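Local coordinates for protein oxidase/hydroxylase (Streptomyces hygroscopicus subsp. hygroscopicus, PDB 4XCB) that probably acts as a metal- and 2-oxoglutarate-dependent oxygenase of the phytanoyl-CoA dioxygenase family and binds nickel, 2-oxoglutarate and hygromycin B, at residues Ala66-Asp71 / Leu221-Gly226; Asp72-Pro77 / Val139-Tyr144; Ser181-Gly186 / Asp254-Phe259. All coordinates share one frame; numbering follows the deposited sequence.

Contact 1: Ala66-Asp71 / Leu221-Gly226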
loop_
_atom_site.group_PDB
_atom_site.type_symbol
_atom_site.label_atom_id
_atom_site.label_comp_id
_atom_site.label_asym_id
_atom_site.label_seq_id
_atom_site.Cartn_x
_atom_site.Cartn_y
_atom_site.Cartn_z
ATOM N N ALA A 66 4.614 33.094 -17.173
ATOM C CA ALA A 66 3.263 32.554 -17.299
ATOM C C ALA A 66 3.214 31.498 -18.400
ATOM O O ALA A 66 2.589 30.451 -18.241
ATOM C CB ALA A 66 2.251 33.665 -17.585
ATOM N N ARG A 67 3.890 31.771 -19.515
ATOM C CA ARG A 67 3.905 30.838 -20.636
ATOM C C ARG A 67 4.775 29.628 -20.330
ATOM O O ARG A 67 4.431 28.501 -20.702
ATOM C CB ARG A 67 4.380 31.532 -21.914
ATOM C CG ARG A 67 3.342 32.529 -22.451
ATOM C CD ARG A 67 3.678 33.007 -23.848
ATOM N NE ARG A 67 4.815 33.911 -23.837
ATOM C CZ ARG A 67 4.710 35.223 -23.640
ATOM N NH1 ARG A 67 3.517 35.775 -23.448
ATOM N NH2 ARG A 67 5.796 35.978 -23.637
ATOM N N LEU A 68 5.888 29.861 -19.647
ATOM C CA LEU A 68 6.768 28.761 -19.256
ATOM C C LEU A 68 6.002 27.771 -18.378
ATOM O O LEU A 68 6.110 26.561 -18.572
ATOM C CB LEU A 68 8.016 29.280 -18.533
ATOM C CG LEU A 68 8.992 28.211 -18.066
ATOM C CD1 LEU A 68 9.328 27.301 -19.231
ATOM C CD2 LEU A 68 10.248 28.853 -17.517
ATOM N N ALA A 69 5.227 28.285 -17.428
ATOM C CA ALA A 69 4.437 27.433 -16.530
ATOM C C ALA A 69 3.459 26.514 -17.261
ATOM O O ALA A 69 3.111 25.445 -16.756
ATOM C CB ALA A 69 3.680 28.296 -15.525
ATOM N N LEU A 70 3.009 26.926 -18.443
ATOM C CA LEU A 70 2.071 26.123 -19.220
ATOM C C LEU A 70 2.734 25.442 -20.423
ATOM O O LEU A 70 2.044 24.855 -21.246
ATOM C CB LEU A 70 0.896 26.981 -19.698
ATOM C CG LEU A 70 0.127 27.731 -18.612
ATOM C CD1 LEU A 70 -1.084 28.419 -19.215
ATOM C CD2 LEU A 70 -0.304 26.799 -17.494
ATOM N N ASP A 71 4.057 25.535 -20.528
ATOM C CA ASP A 71 4.777 24.930 -21.649
ATOM C C ASP A 71 4.576 23.413 -21.622
ATOM O O ASP A 71 4.747 22.786 -20.579
ATOM C CB ASP A 71 6.270 25.294 -21.577
ATOM C CG ASP A 71 7.012 25.070 -22.892
ATOM O OD1 ASP A 71 7.087 23.926 -23.382
ATOM O OD2 ASP A 71 7.560 26.056 -23.426
ATOM N N LEU A 221 21.103 29.868 -10.379
ATOM C CA LEU A 221 19.801 30.386 -10.804
ATOM C C LEU A 221 18.857 29.300 -11.316
ATOM O O LEU A 221 19.240 28.447 -12.108
ATOM C CB LEU A 221 19.998 31.442 -11.896
ATOM C CG LEU A 221 18.792 32.345 -12.170
ATOM C CD1 LEU A 221 18.433 33.159 -10.936
ATOM C CD2 LEU A 221 19.089 33.263 -13.345
ATOM N N LEU A 222 17.608 29.344 -10.872
ATOM C CA LEU A 222 16.622 28.420 -11.401
ATOM C C LEU A 222 15.227 28.947 -11.170
ATOM O O LEU A 222 15.027 29.871 -10.388
ATOM C CB LEU A 222 16.754 27.035 -10.767
ATOM C CG LEU A 222 16.130 26.862 -9.383
ATOM C CD1 LEU A 222 16.096 25.403 -8.999
ATOM C CD2 LEU A 222 16.877 27.659 -8.340
ATOM N N THR A 223 14.275 28.354 -11.878
ATOM C CA THR A 223 12.864 28.645 -11.664
ATOM C C THR A 223 12.121 27.345 -11.395
ATOM O O THR A 223 12.401 26.325 -12.016
ATOM C CB THR A 223 12.252 29.363 -12.877
ATOM O OG1 THR A 223 12.427 28.544 -14.040
ATOM C CG2 THR A 223 12.951 30.705 -13.101
ATOM N N ALA A 224 11.200 27.376 -10.444
ATOM C CA ALA A 224 10.504 26.170 -10.007
ATOM C C ALA A 224 9.011 26.333 -10.199
ATOM O O ALA A 224 8.439 27.365 -9.828
ATOM C CB ALA A 224 10.799 25.881 -8.553
ATOM N N PHE A 225 8.376 25.304 -10.748
ATOM C CA PHE A 225 6.927 25.346 -10.934
ATOM C C PHE A 225 6.309 24.132 -10.283
ATOM O O PHE A 225 6.755 23.009 -10.524
ATOM C CB PHE A 225 6.582 25.421 -12.422
ATOM C CG PHE A 225 7.139 26.638 -13.101
ATOM C CD1 PHE A 225 6.448 27.836 -13.066
ATOM C CD2 PHE A 225 8.349 26.589 -13.761
ATOM C CE1 PHE A 225 6.962 28.969 -13.682
ATOM C CE2 PHE A 225 8.881 27.721 -14.375
ATOM C CZ PHE A 225 8.177 28.915 -14.334
ATOM N N GLY A 226 5.285 24.360 -9.458
ATOM C CA GLY A 226 4.711 23.309 -8.639
ATOM C C GLY A 226 3.321 23.011 -9.140
ATOM O O GLY A 226 2.550 23.929 -9.411
#
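L68 O accepts a hydrogen bond from the backbone N of D71 at 3.0 Å near the C-terminal part of helix 63-69, while the side chain of L68 reaches back to strand 220-229. Here L68 and A69 pack on the same side of the F225 ring in purely apolar contact. The L68 CG is anti to the backbone N (chi1 179°), which carries CG and CD2 obliquely to the CE2-CZ side; CD2 lies 3.6 Å from F225 CE2, and the two side chains cross at about a right angle. The A69 methyl lies over the CD1-CE1 side of the ring face, CB standing 3.7 Å from F225 CD1, and its CA sits 4.0 Å above the plane, offset toward the rim. Two residues earlier on the same face of the strand, T223 OG1 approaches L68 CD2 at 4.1 Å; this hydroxyl is buried and has no hydrogen-bond partner in the model. The contact is helix-on-sheet packing on the outer face of the double-stranded beta-helix; L222, on the inner face, belongs to the 2-oxoglutarate pocket. Strand 220-229 runs between strands 86-96 and 139-144, helix 29-40 adds F35 and L39 beside L68 and T223, and A69 O is bonded to Y227 OH.

Contact 2: Asp72-Pro77 / Val139-Tyr144. With AKG (2-oxoglutaric acid), chain F; HY0 (hygromycin b variant), chain G.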
loop_
_atom_site.group_PDB
_atom_site.type_symbol
_atom_site.label_atom_id
_atom_site.label_comp_id
_atom_site.label_asym_id
_atom_site.label_seq_id
_atom_site.Cartn_x
_atom_site.Cartn_y
_atom_site.Cartn_z
ATOM N N ASP A 72 4.215 22.803 -22.748
ATOM C CA ASP A 72 4.016 21.345 -22.739
ATOM C C ASP A 72 5.304 20.552 -22.470
ATOM O O ASP A 72 5.241 19.360 -22.182
ATOM C CB ASP A 72 3.383 20.865 -24.048
ATOM C CG ASP A 72 4.170 21.276 -25.266
ATOM O OD1 ASP A 72 5.132 22.060 -25.117
ATOM O OD2 ASP A 72 3.814 20.826 -26.378
ATOM N N ARG A 73 6.464 21.196 -22.555
ATOM C CA ARG A 73 7.707 20.505 -22.228
ATOM C C ARG A 73 7.767 20.266 -20.728
ATOM O O ARG A 73 8.478 19.377 -20.269
ATOM C CB ARG A 73 8.923 21.299 -22.709
ATOM C CG ARG A 73 9.194 21.130 -24.193
ATOM C CD ARG A 73 10.271 22.082 -24.680
ATOM N NE ARG A 73 9.857 23.482 -24.602
ATOM C CZ ARG A 73 10.631 24.502 -24.955
ATOM N NH1 ARG A 73 11.855 24.274 -25.404
ATOM N NH2 ARG A 73 10.177 25.751 -24.873
ATOM N N LEU A 74 7.041 21.083 -19.966
ATOM C CA LEU A 74 6.877 20.838 -18.537
ATOM C C LEU A 74 5.618 20.044 -18.253
ATOM O O LEU A 74 5.634 19.110 -17.457
ATOM C CB LEU A 74 6.816 22.153 -17.761
ATOM C CG LEU A 74 8.011 23.101 -17.873
ATOM C CD1 LEU A 74 7.918 24.183 -16.808
ATOM C CD2 LEU A 74 9.311 22.330 -17.725
ATOM N N LEU A 75 4.512 20.436 -18.882
ATOM C CA LEU A 75 3.239 19.827 -18.549
ATOM C C LEU A 75 3.158 18.365 -18.943
ATOM O O LEU A 75 2.572 17.567 -18.219
ATOM C CB LEU A 75 2.081 20.587 -19.198
ATOM C CG LEU A 75 1.835 22.015 -18.718
ATOM C CD1 LEU A 75 0.490 22.458 -19.244
ATOM C CD2 LEU A 75 1.874 22.094 -17.200
ATOM N N ALA A 76 3.747 17.993 -20.072
ATOM C CA ALA A 76 3.589 16.611 -20.510
ATOM C C ALA A 76 4.258 15.628 -19.520
ATOM O O ALA A 76 3.615 14.675 -19.094
ATOM C CB ALA A 76 4.121 16.432 -21.931
ATOM N N PRO A 77 5.518 15.873 -19.105
ATOM C CA PRO A 77 6.029 14.939 -18.087
ATOM C C PRO A 77 5.333 15.034 -16.721
ATOM O O PRO A 77 5.170 14.006 -16.064
ATOM C CB PRO A 77 7.511 15.316 -17.968
ATOM C CG PRO A 77 7.620 16.682 -18.520
ATOM C CD PRO A 77 6.576 16.778 -19.595
ATOM N N VAL A 139 4.173 17.737 -7.414
ATOM C CA VAL A 139 5.443 17.632 -8.115
ATOM C C VAL A 139 5.912 19.010 -8.580
ATOM O O VAL A 139 5.107 19.953 -8.774
ATOM C CB VAL A 139 5.356 16.668 -9.314
ATOM C CG1 VAL A 139 4.900 15.267 -8.843
ATOM C CG2 VAL A 139 4.410 17.204 -10.345
ATOM N N LYS A 140 7.224 19.136 -8.729
ATOM C CA LYS A 140 7.839 20.357 -9.192
ATOM C C LYS A 140 8.633 20.117 -10.443
ATOM O O LYS A 140 9.288 19.084 -10.586
ATOM C CB LYS A 140 8.757 20.947 -8.131
ATOM C CG LYS A 140 8.060 21.690 -7.049
ATOM C CD LYS A 140 9.078 22.442 -6.223
ATOM C CE LYS A 140 8.420 23.049 -5.011
ATOM N NZ LYS A 140 9.448 23.454 -4.001
ATOM N N ALA A 141 8.591 21.084 -11.345
ATOM C CA ALA A 141 9.549 21.136 -12.432
ATOM C C ALA A 141 10.541 22.236 -12.114
ATOM O O ALA A 141 10.187 23.412 -12.064
ATOM C CB ALA A 141 8.859 21.391 -13.767
ATOM N N LEU A 142 11.783 21.848 -11.869
ATOM C CA LEU A 142 12.856 22.801 -11.672
ATOM C C LEU A 142 13.567 23.024 -12.998
ATOM O O LEU A 142 14.156 22.100 -13.562
ATOM C CB LEU A 142 13.858 22.304 -10.619
ATOM C CG LEU A 142 13.334 21.824 -9.269
ATOM C CD1 LEU A 142 14.465 21.279 -8.429
ATOM C CD2 LEU A 142 12.680 22.942 -8.522
ATOM N N VAL A 143 13.499 24.253 -13.490
ATOM C CA VAL A 143 14.196 24.646 -14.698
ATOM C C VAL A 143 15.485 25.374 -14.315
ATOM O O VAL A 143 15.471 26.529 -13.863
ATOM C CB VAL A 143 13.320 25.560 -15.587
ATOM C CG1 VAL A 143 14.079 25.887 -16.878
ATOM C CG2 VAL A 143 11.960 24.909 -15.864
ATOM N N TYR A 144 16.614 24.699 -14.490
ATOM C CA TYR A 144 17.877 25.308 -14.108
ATOM C C TYR A 144 18.368 26.252 -15.186
ATOM O O TYR A 144 18.289 25.950 -16.380
ATOM C CB TYR A 144 18.925 24.236 -13.814
ATOM C CG TYR A 144 18.674 23.512 -12.516
ATOM C CD1 TYR A 144 17.950 22.323 -12.493
ATOM C CD2 TYR A 144 19.127 24.038 -11.306
ATOM C CE1 TYR A 144 17.705 21.662 -11.300
ATOM C CE2 TYR A 144 18.878 23.380 -10.101
ATOM C CZ TYR A 144 18.170 22.197 -10.109
ATOM O OH TYR A 144 17.933 21.538 -8.917
HETATM C C1 AKG F . 13.131 24.017 -3.469
HETATM O O1 AKG F . 12.259 23.511 -2.695
HETATM O O2 AKG F . 13.006 25.203 -3.899
HETATM C C2 AKG F . 14.322 23.197 -3.887
HETATM O O5 AKG F . 14.342 22.027 -3.548
HETATM C C3 AKG F . 15.458 23.844 -4.661
HETATM C C4 AKG F . 16.302 22.859 -5.437
HETATM C C5 AKG F . 17.562 23.546 -5.941
HETATM O O3 AKG F . 18.337 22.936 -6.729
HETATM O O4 AKG F . 17.819 24.723 -5.568
HETATM C C1 HY0 G . 8.780 25.215 6.413
HETATM C C2 HY0 G . 8.927 25.455 7.898
HETATM C C3 HY0 G . 8.817 26.944 8.191
HETATM C C4 HY0 G . 9.893 27.716 7.427
HETATM C C5 HY0 G . 9.846 27.408 5.929
HETATM C C6 HY0 G . 9.858 25.938 5.642
HETATM N N7 HY0 G . 7.895 24.759 8.567
HETATM O O8 HY0 G . 8.924 23.832 6.186
HETATM N N9 HY0 G . 9.684 29.109 7.630
HETATM C C10 HY0 G . 10.237 29.479 8.930
HETATM O O11 HY0 G . 10.988 27.982 5.329
HETATM C C12 HY0 G . 10.021 24.468 2.220
HETATM C C13 HY0 G . 10.503 24.862 3.590
HETATM O O14 HY0 G . 11.779 25.455 3.593
HETATM C C15 HY0 G . 12.730 24.576 3.059
HETATM C C16 HY0 G . 12.514 24.549 1.578
HETATM C C17 HY0 G . 11.068 23.954 1.329
HETATM O O18 HY0 G . 9.600 25.767 4.218
HETATM C C19 HY0 G . 14.124 25.104 3.387
HETATM O O20 HY0 G . 14.351 24.927 4.788
HETATM O O21 HY0 G . 12.593 25.819 1.049
HETATM O O22 HY0 G . 10.712 24.226 0.039
HETATM C C23 HY0 G . 9.440 24.899 0.104
HETATM C C24 HY0 G . 9.362 25.900 -0.999
HETATM C C25 HY0 G . 7.930 26.386 -1.168
HETATM C C26 HY0 G . 6.972 25.224 -1.326
HETATM C C27 HY0 G . 7.113 24.336 -0.136
HETATM O O28 HY0 G . 8.453 23.908 -0.062
HETATM O O29 HY0 G . 9.334 25.533 1.450
HETATM O O30 HY0 G . 10.163 27.052 -0.716
HETATM O O31 HY0 G . 7.883 27.263 -2.270
HETATM O O32 HY0 G . 7.232 24.481 -2.520
HETATM C C33 HY0 G . 6.213 23.094 -0.271
HETATM C C34 HY0 G . 5.966 22.499 1.091
HETATM O O35 HY0 G . 5.044 23.269 1.835
HETATM N N36 HY0 G . 6.895 22.127 -1.047
#
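Strand 139-144 is part of the larger sheet of the double-stranded beta-helix core, and its alternating side chains serve two faces: A141 and V143 turn to helix 72-82, K140, L142 and Y144 to the bound ligands. On the helix side L74 CD2 makes the nearest approach. L74 has CG anti to its carbonyl carbon (chi1 -59°), and its CD2 lies 4.1 Å from A141 CB, with V143 CG2 equally near; the L74 and V143 side chains cross at about a right angle. On the ligand side Y144 OH donates to O3 of 2-oxoglutarate at 2.6 Å, the acceptor lying at the ring edge in the ring plane, and R220 also bonds this co-substrate. K140 is extended beyond CG; its NZ donates to O32 of the hygromycin B variant at 2.9 Å and lies 3.1 Å from 2-oxoglutarate O1, next to both ligands, with Y92 OH a further hydrogen-bond partner. L142 CD1 packs against C4 of 2-oxoglutarate at 3.9 Å. In the sheet the strand lies between 200-204 and 220-229, antiparallel to both; V200 from the former also packs on L74, while V78, V81 and V82 of helix 72-82 lie against V139.

Contact 3: Ser181-Gly186 / Asp254-Phe259. With HY0 (hygromycin b variant), chain G.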
loop_
_atom_site.group_PDB
_atom_site.type_symbol
_atom_site.label_atom_id
_atom_site.label_comp_id
_atom_site.label_asym_id
_atom_site.label_seq_id
_atom_site.Cartn_x
_atom_site.Cartn_y
_atom_site.Cartn_z
ATOM N N SER A 181 23.477 20.103 9.652
ATOM C CA SER A 181 22.755 19.609 8.474
ATOM C C SER A 181 23.502 18.517 7.737
ATOM O O SER A 181 24.717 18.581 7.570
ATOM C CB SER A 181 22.460 20.740 7.490
ATOM O OG SER A 181 22.105 20.196 6.223
ATOM N N LEU A 182 22.756 17.522 7.285
ATOM C CA LEU A 182 23.319 16.424 6.523
ATOM C C LEU A 182 23.935 16.903 5.209
ATOM O O LEU A 182 24.793 16.215 4.657
ATOM C CB LEU A 182 22.249 15.365 6.251
ATOM C CG LEU A 182 21.783 14.585 7.482
ATOM C CD1 LEU A 182 20.632 13.659 7.146
ATOM C CD2 LEU A 182 22.943 13.782 8.060
ATOM N N VAL A 183 23.514 18.065 4.696
ATOM C CA VAL A 183 24.095 18.531 3.428
ATOM C C VAL A 183 25.508 19.042 3.680
ATOM O O VAL A 183 26.296 19.160 2.748
ATOM C CB VAL A 183 23.277 19.648 2.723
ATOM C CG1 VAL A 183 21.802 19.267 2.645
ATOM C CG2 VAL A 183 23.439 20.980 3.406
ATOM N N ASP A 184 25.817 19.346 4.938
ATOM C CA ASP A 184 27.175 19.746 5.318
ATOM C C ASP A 184 28.016 18.573 5.810
ATOM O O ASP A 184 29.195 18.458 5.464
ATOM C CB ASP A 184 27.140 20.818 6.404
ATOM C CG ASP A 184 26.744 22.177 5.877
ATOM O OD1 ASP A 184 27.154 22.517 4.749
ATOM O OD2 ASP A 184 26.024 22.908 6.591
ATOM N N SER A 185 27.422 17.706 6.624
ATOM C CA SER A 185 28.172 16.610 7.235
ATOM C C SER A 185 28.222 15.379 6.338
ATOM O O SER A 185 29.126 14.553 6.447
ATOM C CB SER A 185 27.566 16.235 8.587
ATOM O OG SER A 185 26.316 15.582 8.423
ATOM N N GLY A 186 27.242 15.254 5.454
ATOM C CA GLY A 186 27.097 14.065 4.651
ATOM C C GLY A 186 26.248 13.025 5.356
ATOM O O GLY A 186 25.973 13.132 6.549
ATOM N N ASP A 254 8.562 17.812 9.868
ATOM C CA ASP A 254 9.934 18.218 10.236
ATOM C C ASP A 254 10.780 18.500 9.010
ATOM O O ASP A 254 10.780 17.714 8.078
ATOM C CB ASP A 254 10.654 17.137 11.057
ATOM C CG ASP A 254 10.073 16.925 12.453
ATOM O OD1 ASP A 254 9.311 17.773 12.940
ATOM O OD2 ASP A 254 10.421 15.882 13.071
ATOM N N VAL A 255 11.497 19.625 9.016
ATOM C CA VAL A 255 12.535 19.900 8.022
ATOM C C VAL A 255 13.799 20.305 8.784
ATOM O O VAL A 255 13.707 20.726 9.938
ATOM C CB VAL A 255 12.133 21.008 7.031
ATOM C CG1 VAL A 255 10.893 20.585 6.230
ATOM C CG2 VAL A 255 11.852 22.312 7.767
ATOM N N GLU A 256 14.964 20.202 8.151
ATOM C CA GLU A 256 16.197 20.528 8.866
ATOM C C GLU A 256 16.227 21.953 9.403
ATOM O O GLU A 256 16.820 22.197 10.449
ATOM C CB GLU A 256 17.410 20.290 7.987
ATOM C CG GLU A 256 17.847 18.858 8.006
ATOM C CD GLU A 256 19.195 18.650 7.342
ATOM O OE1 GLU A 256 19.498 19.391 6.381
ATOM O OE2 GLU A 256 19.936 17.744 7.779
ATOM N N GLU A 257 15.573 22.883 8.711
ATOM C CA GLU A 257 15.476 24.261 9.181
ATOM C C GLU A 257 14.901 24.361 10.606
ATOM O O GLU A 257 15.187 25.318 11.322
ATOM C CB GLU A 257 14.615 25.085 8.214
ATOM C CG GLU A 257 14.709 26.587 8.405
ATOM C CD GLU A 257 13.767 27.354 7.486
ATOM O OE1 GLU A 257 13.325 26.786 6.459
ATOM O OE2 GLU A 257 13.460 28.527 7.792
ATOM N N ASP A 258 14.101 23.371 11.016
ATOM C CA ASP A 258 13.528 23.349 12.360
ATOM C C ASP A 258 14.567 23.036 13.436
ATOM O O ASP A 258 14.349 23.341 14.608
ATOM C CB ASP A 258 12.413 22.302 12.478
ATOM C CG ASP A 258 11.208 22.598 11.605
ATOM O OD1 ASP A 258 10.743 23.764 11.561
ATOM O OD2 ASP A 258 10.712 21.630 10.982
ATOM N N PHE A 259 15.668 22.403 13.035
ATOM C CA PHE A 259 16.589 21.764 13.985
ATOM C C PHE A 259 18.036 22.243 13.874
ATOM O O PHE A 259 18.798 22.138 14.836
ATOM C CB PHE A 259 16.588 20.234 13.800
ATOM C CG PHE A 259 15.238 19.587 13.983
ATOM C CD1 PHE A 259 14.418 19.941 15.044
ATOM C CD2 PHE A 259 14.789 18.626 13.088
ATOM C CE1 PHE A 259 13.168 19.345 15.213
ATOM C CE2 PHE A 259 13.539 18.027 13.252
ATOM C CZ PHE A 259 12.732 18.389 14.315
HETATM C C1 HY0 G . 8.780 25.215 6.413
HETATM C C2 HY0 G . 8.927 25.455 7.898
HETATM C C3 HY0 G . 8.817 26.944 8.191
HETATM C C4 HY0 G . 9.893 27.716 7.427
HETATM C C5 HY0 G . 9.846 27.408 5.929
HETATM C C6 HY0 G . 9.858 25.938 5.642
HETATM N N7 HY0 G . 7.895 24.759 8.567
HETATM O O8 HY0 G . 8.924 23.832 6.186
HETATM N N9 HY0 G . 9.684 29.109 7.630
HETATM C C10 HY0 G . 10.237 29.479 8.930
HETATM O O11 HY0 G . 10.988 27.982 5.329
HETATM C C12 HY0 G . 10.021 24.468 2.220
HETATM C C13 HY0 G . 10.503 24.862 3.590
HETATM O O14 HY0 G . 11.779 25.455 3.593
HETATM C C15 HY0 G . 12.730 24.576 3.059
HETATM C C16 HY0 G . 12.514 24.549 1.578
HETATM C C17 HY0 G . 11.068 23.954 1.329
HETATM O O18 HY0 G . 9.600 25.767 4.218
HETATM C C19 HY0 G . 14.124 25.104 3.387
HETATM O O20 HY0 G . 14.351 24.927 4.788
HETATM O O21 HY0 G . 12.593 25.819 1.049
HETATM O O22 HY0 G . 10.712 24.226 0.039
HETATM C C23 HY0 G . 9.440 24.899 0.104
HETATM C C24 HY0 G . 9.362 25.900 -0.999
HETATM C C25 HY0 G . 7.930 26.386 -1.168
HETATM C C26 HY0 G . 6.972 25.224 -1.326
HETATM C C27 HY0 G . 7.113 24.336 -0.136
HETATM O O28 HY0 G . 8.453 23.908 -0.062
HETATM O O29 HY0 G . 9.334 25.533 1.450
HETATM O O30 HY0 G . 10.163 27.052 -0.716
HETATM O O31 HY0 G . 7.883 27.263 -2.270
HETATM O O32 HY0 G . 7.232 24.481 -2.520
HETATM C C33 HY0 G . 6.213 23.094 -0.271
HETATM C C34 HY0 G . 5.966 22.499 1.091
HETATM O O35 HY0 G . 5.044 23.269 1.835
HETATM N N36 HY0 G . 6.895 22.127 -1.047
#
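Between D254 and F259 the chain sends E256 to the start of helix 182-185, where S181 and L182 receive it. D254 OD2 makes a salt bridge with R171 NE. Next, V255 N donates to D258 OD2 at 2.9 Å, meeting the carboxylate on its anti side and tilted from its plane, while V255 CG2 packs near O8 of the hygromycin B variant. E256 then extends beyond CG and divides its two oxygens: OE2 accepts from L182 N at 2.9 Å, nearly straight (173°) and on the syn lone pair, and OE1 accepts from S181 OG at 2.7 Å, also on the syn side but 34° out of the carboxylate plane. S181 is the N-cap of helix 182-185; E256 binds its hydroxyl and the first helix N-H. S181 OG, anti to its backbone N (chi1 164°), itself accepts from V183 N at 3.0 Å, so the hydroxyl caps the helix while donating to E256; a carboxylate here is probably favoured by the helix N terminus. L104 N of strand 102-105 is a further donor to E256 OE1. E257 turns to the bound hygromycin B variant: its OE1 accepts from O20 at 2.7 Å and from O11, on the aminocyclitol ring, at 2.9 Å, bridging two rings of the ligand. D258 N returns to V255 O at 2.9 Å, closing a turn, and the F259 ring packs on R171 and A174 of helix 170-175.

From the N terminus, 66-71 and 72-77 follow each other without a gap, linking helix 63-69 to helix 72-82. Contact 2 closes first, when the chain reaches strand 139-144, and is nested in the longer loop that contact 1 closes at 221-226. Those two strands are neighbours in the large sheet, and both helices pack against that sheet. Contact 3 opens at 181-186, inside the loop of contact 1, and closes at 254-259 beyond it: the two cross, whereas contacts 2 and 3 are in series. Contact 3, on the opposite side of the chain's centre, ties the C-terminal loop to helix 182-185; hygromycin B touches both contacts 2 and 3.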